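Local coordinates for protein EKC/KEOPS complex subunit PCC1 (Saccharomyces cerevisiae, PDB 4WXA) that serves as the dimerization module of the EKC/KEOPS complex, which is required to form the threonylcarbamoyl group on an adenosine of tRNAs that read codons beginning with adenine, at residues A[38-43]-A[65-70]. Residues are numbered along the deposited sequence; the frame is centred on the assembly and turned at random.
Sequences LKPQDF and VLRVGV
Leu38 meets helix 63-88 through one methyl, CD1, which rests 3.8 Å from Gly69 CA and reaches Val65 CG1 at 4.0 Å and, a little farther on, Val68 CG1. The same CD1 lies over one face of the Phe43 ring, near the ring's margin rather than over its centre, so that leucine and phenylalanine close on Gly69 together. From here the chain turns back on itself: Asp42 N donates to Lys39 O, and Phe43 N adds a weak bond to the same oxygen. The turn brings Asp42 O to 3.7 Å from Val65 CG1, while that carbonyl also takes a hydrogen bond from Ser60 OG at the end of strand 53-60. The fold is that of the Pcc1 family, a three-stranded antiparallel sheet with two helices, and this contact packs the loop leading into strand 43-50, outermost in the sheet within this chain, against the first turns of the long C-terminal helix. Phe43 opens that strand. With CG anti to the backbone N (chi1 179°), its side chain crosses Val65 obliquely, CB lying 3.6 Å from Val65 CG1, and carries CZ to 3.6 Å from Gly69 CA. Gly69 presents bare backbone to the ring. Leu66 CD1 lies at the ring edge, 4.5 Å from Phe43 CE1, and Phe58 of the middle strand also packs against Phe43. Replacing Phe43 with an alanine would remove the ring, and is likely to leave Gly69 CA and Leu38 CD1 without their shared partner and open a gap beside both. Leu66 also packs on Tyr8 of the GON7 chain, and Val70 on Ile81 of that chain.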
ATOM      1  N   LEU A  38       6.340   3.035  10.790  1.00 50.36           N
ATOM      2  CA  LEU A  38       7.302   2.045  10.385  1.00 52.16           C
ATOM      3  C   LEU A  38       8.722   2.586  10.218  1.00 54.66           C
ATOM      4  O   LEU A  38       8.902   3.667   9.717  1.00 52.93           O
ATOM      5  CB  LEU A  38       6.846   1.442   9.072  1.00 47.81           C
ATOM      6  CG  LEU A  38       5.485   0.743   9.162  1.00 51.87           C
ATOM      7  CD1 LEU A  38       4.820   0.581   7.803  1.00 51.79           C
ATOM      8  CD2 LEU A  38       5.646  -0.628   9.848  1.00 58.60           C
ATOM      9  N   LYS A  39       9.744   1.835  10.628  1.00 56.29           N
ATOM     10  CA  LYS A  39      11.101   2.302  10.397  1.00 56.27           C
ATOM     11  C   LYS A  39      11.268   2.650   8.918  1.00 55.66           C
ATOM     12  O   LYS A  39      10.854   1.885   8.075  1.00 51.81           O
ATOM     13  CB  LYS A  39      12.141   1.236  10.709  1.00 57.41           C
ATOM     14  CG  LYS A  39      12.126   0.602  12.103  1.00 66.43           C
ATOM     15  N   PRO A  40      11.953   3.764   8.599  1.00 60.49           N
ATOM     16  CA  PRO A  40      12.350   4.081   7.219  1.00 54.85           C
ATOM     17  C   PRO A  40      13.261   3.017   6.563  1.00 53.28           C
ATOM     18  O   PRO A  40      13.215   2.863   5.338  1.00 50.81           O
ATOM     19  CB  PRO A  40      13.118   5.386   7.387  1.00 51.47           C
ATOM     20  CG  PRO A  40      13.742   5.223   8.719  1.00 58.95           C
ATOM     21  CD  PRO A  40      12.614   4.679   9.540  1.00 60.41           C
ATOM     22  N   GLN A  41      14.066   2.304   7.363  1.00 54.04           N
ATOM     23  CA  GLN A  41      14.852   1.176   6.873  1.00 51.92           C
ATOM     24  C   GLN A  41      13.940   0.070   6.321  1.00 49.93           C
ATOM     25  O   GLN A  41      14.404  -0.717   5.506  1.00 50.26           O
ATOM     26  CB  GLN A  41      15.715   0.527   7.961  1.00 57.77           C
ATOM     27  CG  GLN A  41      16.756   1.404   8.666  1.00 66.49           C
ATOM     28  CD  GLN A  41      16.185   2.557   9.513  1.00 70.70           C
ATOM     29  OE1 GLN A  41      14.975   2.672   9.757  1.00 70.05           O
ATOM     30  NE2 GLN A  41      17.070   3.442   9.927  1.00 82.85           N
ATOM     31  N   ASP A  42      12.676  -0.008   6.758  1.00 47.60           N
ATOM     32  CA  ASP A  42      11.772  -1.122   6.369  1.00 49.61           C
ATOM     33  C   ASP A  42      10.736  -0.766   5.282  1.00 47.59           C
ATOM     34  O   ASP A  42      10.185  -1.598   4.584  1.00 47.29           O
ATOM     35  CB  ASP A  42      10.988  -1.564   7.598  1.00 50.14           C
ATOM     36  CG  ASP A  42      11.836  -2.368   8.587  1.00 57.55           C
ATOM     37  OD1 ASP A  42      13.068  -2.586   8.311  1.00 54.94           O
ATOM     38  OD2 ASP A  42      11.234  -2.764   9.633  1.00 56.14           O
ATOM     39  N   PHE A  43      10.427   0.500   5.220  1.00 45.55           N
ATOM     40  CA  PHE A  43       9.267   0.948   4.527  1.00 47.58           C
ATOM     41  C   PHE A  43       9.571   2.375   4.059  1.00 46.35           C
ATOM     42  O   PHE A  43      10.146   3.173   4.800  1.00 50.68           O
ATOM     43  CB  PHE A  43       8.063   0.904   5.453  1.00 43.02           C
ATOM     44  CG  PHE A  43       6.829   1.384   4.806  1.00 44.15           C
ATOM     45  CD1 PHE A  43       6.134   0.581   3.958  1.00 39.56           C
ATOM     46  CD2 PHE A  43       6.375   2.679   5.025  1.00 43.87           C
ATOM     47  CE1 PHE A  43       4.990   1.066   3.323  1.00 41.53           C
ATOM     48  CE2 PHE A  43       5.218   3.150   4.406  1.00 39.36           C
ATOM     49  CZ  PHE A  43       4.539   2.348   3.548  1.00 38.45           C
ATOM     50  N   VAL A  65       5.134  -5.652   6.477  1.00 48.68           N
ATOM     51  CA  VAL A  65       5.333  -4.236   6.558  1.00 51.32           C
ATOM     52  C   VAL A  65       4.519  -3.512   5.490  1.00 46.03           C
ATOM     53  O   VAL A  65       3.760  -2.615   5.785  1.00 42.86           O
ATOM     54  CB  VAL A  65       6.801  -3.901   6.351  1.00 55.65           C
ATOM     55  CG1 VAL A  65       7.003  -2.395   6.240  1.00 53.67           C
ATOM     56  CG2 VAL A  65       7.619  -4.475   7.498  1.00 59.62           C
ATOM     57  N   LEU A  66       4.639  -3.958   4.261  1.00 45.88           N
ATOM     58  CA  LEU A  66       3.867  -3.349   3.174  1.00 45.21           C
ATOM     59  C   LEU A  66       2.387  -3.266   3.531  1.00 49.70           C
ATOM     60  O   LEU A  66       1.793  -2.192   3.408  1.00 54.46           O
ATOM     61  CB  LEU A  66       4.101  -4.102   1.870  1.00 43.05           C
ATOM     62  CG  LEU A  66       3.669  -3.437   0.584  1.00 42.95           C
ATOM     63  CD1 LEU A  66       4.532  -2.207   0.288  1.00 46.12           C
ATOM     64  CD2 LEU A  66       3.785  -4.410  -0.554  1.00 38.08           C
ATOM     65  N   ARG A  67       1.793  -4.361   4.014  1.00 53.41           N
ATOM     66  CA  ARG A  67       0.332  -4.384   4.219  1.00 55.14           C
ATOM     67  C   ARG A  67      -0.062  -3.279   5.192  1.00 55.65           C
ATOM     68  O   ARG A  67      -0.995  -2.492   4.912  1.00 51.56           O
ATOM     69  CB  ARG A  67      -0.160  -5.740   4.722  1.00 52.46           C
ATOM     70  CG  ARG A  67      -1.678  -5.859   4.917  1.00 56.50           C
ATOM     71  CD  ARG A  67      -2.106  -7.084   5.762  1.00 62.60           C
ATOM     72  N   VAL A  68       0.641  -3.239   6.325  1.00 50.35           N
ATOM     73  CA  VAL A  68       0.440  -2.195   7.323  1.00 55.03           C
ATOM     74  C   VAL A  68       0.541  -0.762   6.737  1.00 54.16           C
ATOM     75  O   VAL A  68      -0.283   0.094   7.049  1.00 54.52           O
ATOM     76  CB  VAL A  68       1.495  -2.294   8.449  1.00 59.03           C
ATOM     77  CG1 VAL A  68       1.425  -1.094   9.394  1.00 58.51           C
ATOM     78  CG2 VAL A  68       1.315  -3.575   9.235  1.00 62.23           C
ATOM     79  N   GLY A  69       1.568  -0.521   5.926  1.00 51.29           N
ATOM     80  CA  GLY A  69       1.886   0.816   5.439  1.00 51.46           C
ATOM     81  C   GLY A  69       0.902   1.283   4.384  1.00 49.30           C
ATOM     82  O   GLY A  69       0.398   2.421   4.459  1.00 46.28           O
ATOM     83  N   VAL A  70       0.622   0.402   3.408  1.00 46.54           N
ATOM     84  CA  VAL A  70      -0.264   0.747   2.296  1.00 44.12           C
ATOM     85  C   VAL A  70      -1.680   1.040   2.704  1.00 48.86           C
ATOM     86  O   VAL A  70      -2.215   2.042   2.286  1.00 50.13           O
ATOM     87  CB  VAL A  70      -0.256  -0.318   1.246  1.00 42.27           C
ATOM     88  CG1 VAL A  70      -1.220   0.020   0.121  1.00 44.76           C
ATOM     89  CG2 VAL A  70       1.143  -0.401   0.699  1.00 43.46           C
TER